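Local coordinates for MAGE domain-containing protein (Xenopus laevis, PDB 7DG2) that probably serves as the Nse3 subunit of the Smc5/6 complex, pairing with Nse1 to bind and shape the Nse4 subunit, at residues Leu20-Arg32 with Phe64-Leu78. Numbering follows the deposited sequence.
Sequences LLIKDQKKLPIKR and FQLEEIDTKSHIYIL
Lys-27 NZ, the ammonium that reaches Leu-78 through a water, is gripped by three oxygens: Asp-24 OD2 at 2.8 Å in a salt bridge, water 2, and the backbone carbonyl of Thr-65 of the Nse4 chain. Water 2 also bonds to Leu-78 O, 2.7 Å away, while water 1 accepts from Leu-78 N (2.9 Å). A long lysine and a short aspartate, at the two ends of a type I turn, thus tie the loop after helix 6-23 to the strand. The branched end of Leu-78 suits the side of that helix, CD1 packing against Leu-20 O and the Asp-24 carboxylate.

Farther along, Ile-30 and Tyr-76 form a hydrogen-bonded antiparallel pair, with Ile-30 N to Tyr-76 O at 2.9 Å and Tyr-76 N to Ile-30 O at 2.8 Å. Pro-29, which has no N-H to offer, presents its ring to Ile-69 and Ile-75, with CB 3.8 Å from Ile-75 CD1.

Arg-32 N donates to His-74 O, and its CG, anti to the backbone N (chi1 -177°), runs past the Tyr-76 hydroxyl. There the flexible chain bends at chi3, laying the flat, delocalised guanidinium on the His-74 imidazole, planes 14° apart. Glu-68 OE2 accepts from His-74 ND1 (2.7 Å) near the ring plane, fixing the ring's rotation. A serine in place of Arg-32 would probably leave this face of His-74 without its stacked partner and take away the methylenes beside the Tyr-76 hydroxyl.

Strand 30-31, between helix 6-23 and helices 32-40 and 47-62, paired with the following hairpin 64-70/75-80, is characteristic of a winged-helix domain, as in the MAGE family.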
ATOM      1  N   LEU B  20      -7.469  -0.664 -13.124  1.00 12.65           N
ATOM      2  CA  LEU B  20      -7.394   0.658 -12.501  1.00 12.32           C
ATOM      3  C   LEU B  20      -6.676   0.605 -11.152  1.00 12.91           C
ATOM      4  O   LEU B  20      -5.831   1.460 -10.846  1.00 14.96           O
ATOM      5  CB  LEU B  20      -8.807   1.228 -12.348  1.00 11.03           C
ATOM      6  CG  LEU B  20      -9.372   1.685 -13.696  1.00 13.24           C
ATOM      7  CD1 LEU B  20     -10.863   1.929 -13.570  1.00 14.52           C
ATOM      8  CD2 LEU B  20      -8.662   2.961 -14.158  1.00 16.74           C
ATOM      9  N   LEU B  21      -7.004  -0.388 -10.324  1.00 12.92           N
ATOM     10  CA  LEU B  21      -6.329  -0.522  -9.036  1.00 11.78           C
ATOM     11  C   LEU B  21      -4.836  -0.764  -9.218  1.00 11.60           C
ATOM     12  O   LEU B  21      -3.999  -0.116  -8.570  1.00 14.54           O
ATOM     13  CB  LEU B  21      -6.957  -1.667  -8.242  1.00 12.40           C
ATOM     14  CG  LEU B  21      -8.399  -1.438  -7.823  1.00 14.75           C
ATOM     15  CD1 LEU B  21      -8.942  -2.733  -7.191  1.00 16.88           C
ATOM     16  CD2 LEU B  21      -8.467  -0.282  -6.824  1.00 13.27           C
ATOM     17  N   ILE B  22      -4.481  -1.677 -10.123  1.00 13.66           N
ATOM     18  CA  ILE B  22      -3.078  -2.051 -10.259  1.00 13.84           C
ATOM     19  C   ILE B  22      -2.276  -0.914 -10.875  1.00 14.42           C
ATOM     20  O   ILE B  22      -1.152  -0.622 -10.445  1.00 14.53           O
ATOM     21  CB  ILE B  22      -2.969  -3.358 -11.062  1.00 14.07           C
ATOM     22  CG1 ILE B  22      -3.513  -4.494 -10.177  1.00 18.87           C
ATOM     23  CG2 ILE B  22      -1.520  -3.567 -11.520  1.00 18.12           C
ATOM     24  CD1 ILE B  22      -3.849  -5.776 -10.907  1.00 21.58           C
ATOM     25  N   LYS B  23      -2.853  -0.213 -11.858  1.00 12.20           N
ATOM     26  CA  LYS B  23      -2.160   0.927 -12.445  1.00 12.38           C
ATOM     27  C   LYS B  23      -2.143   2.158 -11.540  1.00 14.40           C
ATOM     28  O   LYS B  23      -1.470   3.132 -11.884  1.00 15.32           O
ATOM     29  CB  LYS B  23      -2.786   1.280 -13.804  1.00 13.96           C
ATOM     30  CG  LYS B  23      -2.525   0.192 -14.856  1.00 16.33           C
ATOM     31  CD  LYS B  23      -1.008   0.028 -15.112  1.00 16.23           C
ATOM     32  CE  LYS B  23      -0.722  -0.862 -16.312  1.00 19.76           C
ATOM     33  NZ  LYS B  23       0.753  -0.939 -16.580  1.00 21.23           N
ATOM     34  N   ASP B  24      -2.841   2.142 -10.400  1.00 14.07           N
ATOM     35  CA  ASP B  24      -2.748   3.235  -9.444  1.00 14.03           C
ATOM     36  C   ASP B  24      -1.635   3.024  -8.426  1.00 14.12           C
ATOM     37  O   ASP B  24      -1.404   3.912  -7.600  1.00 13.51           O
ATOM     38  CB  ASP B  24      -4.091   3.417  -8.695  1.00 15.53           C
ATOM     39  CG  ASP B  24      -4.185   4.749  -7.942  1.00 17.83           C
ATOM     40  OD1 ASP B  24      -3.873   5.800  -8.546  1.00 18.60           O
ATOM     41  OD2 ASP B  24      -4.625   4.758  -6.762  1.00 16.11           O
ATOM     42  N   GLN B  25      -0.945   1.874  -8.470  1.00 13.02           N
ATOM     43  CA  GLN B  25      -0.076   1.495  -7.353  1.00 14.60           C
ATOM     44  C   GLN B  25       1.000   2.532  -7.061  1.00 15.40           C
ATOM     45  O   GLN B  25       1.398   2.686  -5.900  1.00 16.03           O
ATOM     46  CB  GLN B  25       0.576   0.135  -7.603  1.00 15.36           C
ATOM     47  CG  GLN B  25      -0.353  -1.052  -7.351  1.00 12.82           C
ATOM     48  CD  GLN B  25       0.323  -2.377  -7.641  1.00 17.28           C
ATOM     49  OE1 GLN B  25       1.285  -2.434  -8.408  1.00 17.46           O
ATOM     50  NE2 GLN B  25      -0.182  -3.450  -7.038  1.00 15.61           N
ATOM     51  N   LYS B  26       1.521   3.212  -8.085  1.00 13.60           N
ATOM     52  CA  LYS B  26       2.544   4.234  -7.874  1.00 17.42           C
ATOM     53  C   LYS B  26       2.048   5.629  -8.231  1.00 16.73           C
ATOM     54  O   LYS B  26       2.858   6.540  -8.456  1.00 16.64           O
ATOM     55  CB  LYS B  26       3.816   3.890  -8.651  1.00 20.53           C
ATOM     56  CG  LYS B  26       4.476   2.608  -8.135  1.00 23.05           C
ATOM     57  CD  LYS B  26       5.881   2.425  -8.682  1.00 29.11           C
ATOM     58  CE  LYS B  26       6.492   1.120  -8.181  1.00 29.46           C
ATOM     59  NZ  LYS B  26       6.637   1.084  -6.707  1.00 34.80           N
ATOM     60  N   LYS B  27       0.720   5.811  -8.262  1.00 14.85           N
ATOM     61  CA  LYS B  27       0.079   7.102  -8.513  1.00 16.25           C
ATOM     62  C   LYS B  27       0.513   7.706  -9.847  1.00 14.95           C
ATOM     63  O   LYS B  27       0.549   8.929 -10.008  1.00 16.79           O
ATOM     64  CB  LYS B  27       0.320   8.088  -7.364  1.00 16.02           C
ATOM     65  CG  LYS B  27      -0.257   7.615  -6.023  1.00 16.11           C
ATOM     66  CD  LYS B  27      -1.757   7.398  -6.116  1.00 15.38           C
ATOM     67  CE  LYS B  27      -2.309   6.827  -4.800  1.00 13.79           C
ATOM     68  NZ  LYS B  27      -3.798   6.676  -4.837  1.00 15.90           N
ATOM     69  N   LEU B  28       0.842   6.853 -10.815  1.00 16.22           N
ATOM     70  CA  LEU B  28       0.954   7.342 -12.183  1.00 16.78           C
ATOM     71  C   LEU B  28      -0.438   7.425 -12.809  1.00 16.73           C
ATOM     72  O   LEU B  28      -1.249   6.508 -12.644  1.00 17.12           O
ATOM     73  CB  LEU B  28       1.848   6.419 -13.014  1.00 15.34           C
ATOM     74  CG  LEU B  28       3.275   6.260 -12.495  1.00 19.31           C
ATOM     75  CD1 LEU B  28       4.090   5.336 -13.405  1.00 20.09           C
ATOM     76  CD2 LEU B  28       3.930   7.629 -12.356  1.00 22.83           C
ATOM     77  N   PRO B  29      -0.761   8.507 -13.507  1.00 17.48           N
ATOM     78  CA  PRO B  29      -2.093   8.600 -14.115  1.00 18.17           C
ATOM     79  C   PRO B  29      -2.321   7.488 -15.127  1.00 16.71           C
ATOM     80  O   PRO B  29      -1.387   6.851 -15.620  1.00 16.64           O
ATOM     81  CB  PRO B  29      -2.090   9.980 -14.782  1.00 22.19           C
ATOM     82  CG  PRO B  29      -1.077  10.765 -13.990  1.00 24.85           C
ATOM     83  CD  PRO B  29      -0.001   9.765 -13.636  1.00 19.37           C
ATOM     84  N   ILE B  30      -3.595   7.256 -15.438  1.00 14.78           N
ATOM     85  CA  ILE B  30      -4.017   6.117 -16.244  1.00 14.25           C
ATOM     86  C   ILE B  30      -4.707   6.650 -17.497  1.00 14.44           C
ATOM     87  O   ILE B  30      -5.766   7.279 -17.402  1.00 17.04           O
ATOM     88  CB  ILE B  30      -4.956   5.194 -15.456  1.00 15.50           C
ATOM     89  CG1 ILE B  30      -4.315   4.857 -14.102  1.00 17.65           C
ATOM     90  CG2 ILE B  30      -5.286   3.956 -16.296  1.00 16.80           C
ATOM     91  CD1 ILE B  30      -5.286   4.268 -13.058  1.00 18.08           C
ATOM     92  N   LYS B  31      -4.133   6.371 -18.671  1.00 14.67           N
ATOM     93  CA  LYS B  31      -4.731   6.877 -19.910  1.00 13.39           C
ATOM     94  C   LYS B  31      -5.993   6.101 -20.262  1.00 14.24           C
ATOM     95  O   LYS B  31      -5.992   4.873 -20.253  1.00 15.04           O
ATOM     96  CB  LYS B  31      -3.732   6.771 -21.073  1.00 18.49           C
ATOM     97  CG  LYS B  31      -2.454   7.571 -20.897  1.00 22.90           C
ATOM     98  CD  LYS B  31      -1.506   7.267 -22.046  1.00 27.90           C
ATOM     99  CE  LYS B  31      -0.196   8.034 -21.950  1.00 34.90           C
ATOM    100  NZ  LYS B  31       0.593   7.830 -23.202  1.00 39.22           N
ATOM    101  N   ARG B  32      -7.078   6.817 -20.603  1.00 13.18           N
ATOM    102  CA  ARG B  32      -8.254   6.131 -21.133  1.00 13.01           C
ATOM    103  C   ARG B  32      -7.887   5.231 -22.309  1.00 14.56           C
ATOM    104  O   ARG B  32      -8.393   4.105 -22.428  1.00 14.36           O
ATOM    105  CB  ARG B  32      -9.304   7.158 -21.571  1.00 14.17           C
ATOM    106  CG  ARG B  32     -10.598   6.566 -22.062  1.00 13.82           C
ATOM    107  CD  ARG B  32     -11.510   7.677 -22.581  1.00 15.74           C
ATOM    108  NE  ARG B  32     -11.071   8.081 -23.919  1.00 17.15           N
ATOM    109  CZ  ARG B  32     -11.599   9.088 -24.602  1.00 18.74           C
ATOM    110  NH1 ARG B  32     -12.590   9.790 -24.066  1.00 18.24           N
ATOM    111  NH2 ARG B  32     -11.146   9.373 -25.822  1.00 20.79           N
ATOM    112  N   PHE B  64     -13.952   5.129  -3.991  1.00 13.09           N
ATOM    113  CA  PHE B  64     -12.982   5.780  -4.865  1.00 14.16           C
ATOM    114  C   PHE B  64     -13.709   6.469  -6.011  1.00 16.39           C
ATOM    115  O   PHE B  64     -14.631   5.900  -6.594  1.00 17.84           O
ATOM    116  CB  PHE B  64     -12.001   4.798  -5.514  1.00 14.45           C
ATOM    117  CG  PHE B  64     -11.073   4.097  -4.568  1.00 12.76           C
ATOM    118  CD1 PHE B  64     -11.033   4.396  -3.217  1.00 14.77           C
ATOM    119  CD2 PHE B  64     -10.207   3.133  -5.065  1.00 13.83           C
ATOM    120  CE1 PHE B  64     -10.156   3.733  -2.367  1.00 14.17           C
ATOM    121  CE2 PHE B  64      -9.337   2.455  -4.220  1.00 16.36           C
ATOM    122  CZ  PHE B  64      -9.308   2.760  -2.868  1.00 16.85           C
ATOM    123  N   GLN B  65     -13.233   7.652  -6.374  1.00 14.06           N
ATOM    124  CA  GLN B  65     -13.792   8.443  -7.463  1.00 13.92           C
ATOM    125  C   GLN B  65     -12.808   8.472  -8.627  1.00 15.68           C
ATOM    126  O   GLN B  65     -11.641   8.833  -8.454  1.00 16.80           O
ATOM    127  CB  GLN B  65     -14.085   9.866  -6.989  1.00 17.95           C
ATOM    128  CG  GLN B  65     -14.707  10.770  -8.027  1.00 20.65           C
ATOM    129  CD  GLN B  65     -16.222  10.635  -8.083  1.00 27.50           C
ATOM    130  OE1 GLN B  65     -16.836   9.921  -7.278  1.00 26.78           O
ATOM    131  NE2 GLN B  65     -16.836  11.320  -9.040  1.00 30.57           N
ATOM    132  N   LEU B  66     -13.294   8.140  -9.815  1.00 15.60           N
ATOM    133  CA  LEU B  66     -12.497   8.304 -11.024  1.00 15.33           C
ATOM    134  C   LEU B  66     -12.576   9.765 -11.463  1.00 15.81           C
ATOM    135  O   LEU B  66     -13.672  10.333 -11.557  1.00 15.65           O
ATOM    136  CB  LEU B  66     -13.019   7.367 -12.119  1.00 13.93           C
ATOM    137  CG  LEU B  66     -12.213   7.257 -13.414  1.00 14.70           C
ATOM    138  CD1 LEU B  66     -10.941   6.476 -13.128  1.00 15.61           C
ATOM    139  CD2 LEU B  66     -13.034   6.564 -14.503  1.00 17.23           C
ATOM    140  N   GLU B  67     -11.425  10.395 -11.689  1.00 15.02           N
ATOM    141  CA  GLU B  67     -11.403  11.793 -12.106  1.00 16.90           C
ATOM    142  C   GLU B  67     -10.458  11.978 -13.288  1.00 15.47           C
ATOM    143  O   GLU B  67      -9.349  11.443 -13.300  1.00 16.03           O
ATOM    144  CB  GLU B  67     -10.987  12.725 -10.957  1.00 17.15           C
ATOM    145  CG  GLU B  67     -11.924  12.675  -9.728  1.00 19.77           C
ATOM    146  CD  GLU B  67     -11.792  13.905  -8.836  1.00 29.02           C
ATOM    147  OE1 GLU B  67     -11.784  15.041  -9.364  1.00 32.49           O
ATOM    148  OE2 GLU B  67     -11.696  13.740  -7.606  1.00 24.54           O
ATOM    149  N   GLU B  68     -10.890  12.757 -14.275  1.00 15.95           N
ATOM    150  CA  GLU B  68     -10.043  13.080 -15.417  1.00 17.86           C
ATOM    151  C   GLU B  68      -9.216  14.311 -15.063  1.00 22.45           C
ATOM    152  O   GLU B  68      -9.779  15.348 -14.695  1.00 23.50           O
ATOM    153  CB  GLU B  68     -10.910  13.332 -16.654  1.00 21.61           C
ATOM    154  CG  GLU B  68     -10.147  13.510 -17.948  1.00 26.08           C
ATOM    155  CD  GLU B  68     -11.074  13.679 -19.143  1.00 30.24           C
ATOM    156  OE1 GLU B  68     -11.890  14.631 -19.138  1.00 34.67           O
ATOM    157  OE2 GLU B  68     -10.994  12.855 -20.079  1.00 28.54           O
ATOM    158  N   ILE B  69      -7.889  14.205 -15.153  1.00 21.07           N
ATOM    159  CA  ILE B  69      -7.037  15.344 -14.810  1.00 23.81           C
ATOM    160  C   ILE B  69      -6.473  16.052 -16.033  1.00 25.41           C
ATOM    161  O   ILE B  69      -5.922  17.157 -15.892  1.00 30.85           O
ATOM    162  CB  ILE B  69      -5.883  14.938 -13.875  1.00 23.81           C
ATOM    163  CG1 ILE B  69      -4.933  13.972 -14.576  1.00 22.75           C
ATOM    164  CG2 ILE B  69      -6.448  14.346 -12.579  1.00 25.07           C
ATOM    165  CD1 ILE B  69      -3.661  13.732 -13.812  1.00 25.31           C
ATOM    166  N   ASP B  70      -6.569  15.455 -17.215  1.00 22.02           N
ATOM    167  CA  ASP B  70      -6.232  16.131 -18.463  1.00 26.49           C
ATOM    168  C   ASP B  70      -7.341  15.841 -19.458  1.00 31.15           C
ATOM    169  O   ASP B  70      -7.554  14.679 -19.826  1.00 24.59           O
ATOM    170  CB  ASP B  70      -4.872  15.671 -18.999  1.00 24.97           C
ATOM    171  CG  ASP B  70      -4.438  16.450 -20.239  1.00 38.41           C
ATOM    172  OD1 ASP B  70      -5.040  16.249 -21.313  1.00 38.68           O
ATOM    173  OD2 ASP B  70      -3.515  17.286 -20.125  1.00 38.80           O
ATOM    174  N   THR B  71      -8.063  16.892 -19.872  1.00 30.44           N
ATOM    175  CA  THR B  71      -9.199  16.705 -20.773  1.00 35.93           C
ATOM    176  C   THR B  71      -8.755  16.388 -22.196  1.00 35.41           C
ATOM    177  O   THR B  71      -9.499  15.745 -22.943  1.00 43.79           O
ATOM    178  CB  THR B  71     -10.103  17.944 -20.785  1.00 38.56           C
ATOM    179  OG1 THR B  71      -9.975  18.613 -22.044  1.00 49.64           O
ATOM    180  CG2 THR B  71      -9.736  18.913 -19.687  1.00 34.54           C
ATOM    181  N   LYS B  72      -7.561  16.824 -22.593  1.00 36.00           N
ATOM    182  CA  LYS B  72      -7.117  16.616 -23.967  1.00 40.58           C
ATOM    183  C   LYS B  72      -6.594  15.200 -24.189  1.00 39.54           C
ATOM    184  O   LYS B  72      -6.884  14.586 -25.222  1.00 45.64           O
ATOM    185  CB  LYS B  72      -6.046  17.649 -24.333  1.00 42.83           C
ATOM    186  CG  LYS B  72      -5.342  17.376 -25.656  1.00 50.65           C
ATOM    187  CD  LYS B  72      -4.378  18.496 -26.032  1.00 53.32           C
ATOM    188  CE  LYS B  72      -3.705  18.215 -27.372  1.00 51.92           C
ATOM    189  NZ  LYS B  72      -2.912  19.378 -27.848  1.00 55.07           N
ATOM    190  N   SER B  73      -5.813  14.671 -23.248  1.00 34.49           N
ATOM    191  CA  SER B  73      -5.280  13.318 -23.360  1.00 34.92           C
ATOM    192  C   SER B  73      -6.145  12.282 -22.651  1.00 32.97           C
ATOM    193  O   SER B  73      -5.835  11.083 -22.729  1.00 33.98           O
ATOM    194  CB  SER B  73      -3.850  13.255 -22.809  1.00 34.65           C
ATOM    195  OG  SER B  73      -3.788  13.561 -21.418  1.00 34.22           O
ATOM    196  N   HIS B  74      -7.203  12.716 -21.968  1.00 27.12           N
ATOM    197  CA  HIS B  74      -8.107  11.845 -21.220  1.00 24.81           C
ATOM    198  C   HIS B  74      -7.324  10.868 -20.347  1.00 21.90           C
ATOM    199  O   HIS B  74      -7.304   9.664 -20.582  1.00 19.47           O
ATOM    200  CB  HIS B  74      -9.042  11.083 -22.161  1.00 25.98           C
ATOM    201  CG  HIS B  74      -9.772  11.968 -23.120  1.00 23.62           C
ATOM    202  ND1 HIS B  74     -10.806  12.790 -22.733  1.00 28.79           N
ATOM    203  CD2 HIS B  74      -9.608  12.163 -24.451  1.00 29.53           C
ATOM    204  CE1 HIS B  74     -11.250  13.454 -23.788  1.00 30.06           C
ATOM    205  NE2 HIS B  74     -10.541  13.089 -24.841  1.00 27.56           N
ATOM    206  N   ILE B  75      -6.667  11.423 -19.337  1.00 20.54           N
ATOM    207  CA  ILE B  75      -5.954  10.617 -18.353  1.00 17.62           C
ATOM    208  C   ILE B  75      -6.671  10.736 -17.011  1.00 18.31           C
ATOM    209  O   ILE B  75      -7.141  11.817 -16.621  1.00 17.10           O
ATOM    210  CB  ILE B  75      -4.459  10.992 -18.247  1.00 25.01           C
ATOM    211  CG1 ILE B  75      -4.267  12.420 -17.752  1.00 27.67           C
ATOM    212  CG2 ILE B  75      -3.777  10.809 -19.611  1.00 29.37           C
ATOM    213  CD1 ILE B  75      -2.828  12.738 -17.347  1.00 33.49           C
ATOM    214  N   TYR B  76      -6.777   9.608 -16.321  1.00 14.85           N
ATOM    215  CA  TYR B  76      -7.569   9.487 -15.102  1.00 15.17           C
ATOM    216  C   TYR B  76      -6.684   9.272 -13.886  1.00 15.62           C
ATOM    217  O   TYR B  76      -5.572   8.758 -13.991  1.00 15.39           O
ATOM    218  CB  TYR B  76      -8.524   8.302 -15.172  1.00 14.35           C
ATOM    219  CG  TYR B  76      -9.516   8.328 -16.315  1.00 15.27           C
ATOM    220  CD1 TYR B  76     -10.305   9.444 -16.562  1.00 18.12           C
ATOM    221  CD2 TYR B  76      -9.669   7.222 -17.133  1.00 14.35           C
ATOM    222  CE1 TYR B  76     -11.223   9.449 -17.616  1.00 18.25           C
ATOM    223  CE2 TYR B  76     -10.589   7.210 -18.169  1.00 15.38           C
ATOM    224  CZ  TYR B  76     -11.359   8.318 -18.406  1.00 15.98           C
ATOM    225  OH  TYR B  76     -12.255   8.299 -19.456  1.00 16.18           O
ATOM    226  N   ILE B  77      -7.217   9.643 -12.720  1.00 13.99           N
ATOM    227  CA  ILE B  77      -6.665   9.248 -11.429  1.00 12.78           C
ATOM    228  C   ILE B  77      -7.820   8.747 -10.570  1.00 13.75           C
ATOM    229  O   ILE B  77      -8.992   8.875 -10.927  1.00 14.08           O
ATOM    230  CB  ILE B  77      -5.919  10.394 -10.714  1.00 14.04           C
ATOM    231  CG1 ILE B  77      -6.891  11.510 -10.326  1.00 16.11           C
ATOM    232  CG2 ILE B  77      -4.772  10.935 -11.566  1.00 16.36           C
ATOM    233  CD1 ILE B  77      -6.252  12.556  -9.407  1.00 17.93           C
ATOM    234  N   LEU B  78      -7.475   8.186  -9.408  1.00 12.03           N
ATOM    235  CA  LEU B  78      -8.461   7.770  -8.418  1.00 12.94           C
ATOM    236  C   LEU B  78      -8.307   8.660  -7.191  1.00 13.95           C
ATOM    237  O   LEU B  78      -7.207   8.776  -6.654  1.00 15.70           O
ATOM    238  CB  LEU B  78      -8.260   6.295  -8.030  1.00 13.66           C
ATOM    239  CG  LEU B  78      -8.446   5.253  -9.132  1.00 14.20           C
ATOM    240  CD1 LEU B  78      -8.073   3.872  -8.591  1.00 15.23           C
ATOM    241  CD2 LEU B  78      -9.881   5.262  -9.652  1.00 17.57           C
TER
HETATM  242  O   HOH W   1      -4.888   8.004  -8.097  1.00 14.34           O
HETATM  243  O   HOH W   2      -5.185   9.151  -4.851  1.00 15.13           O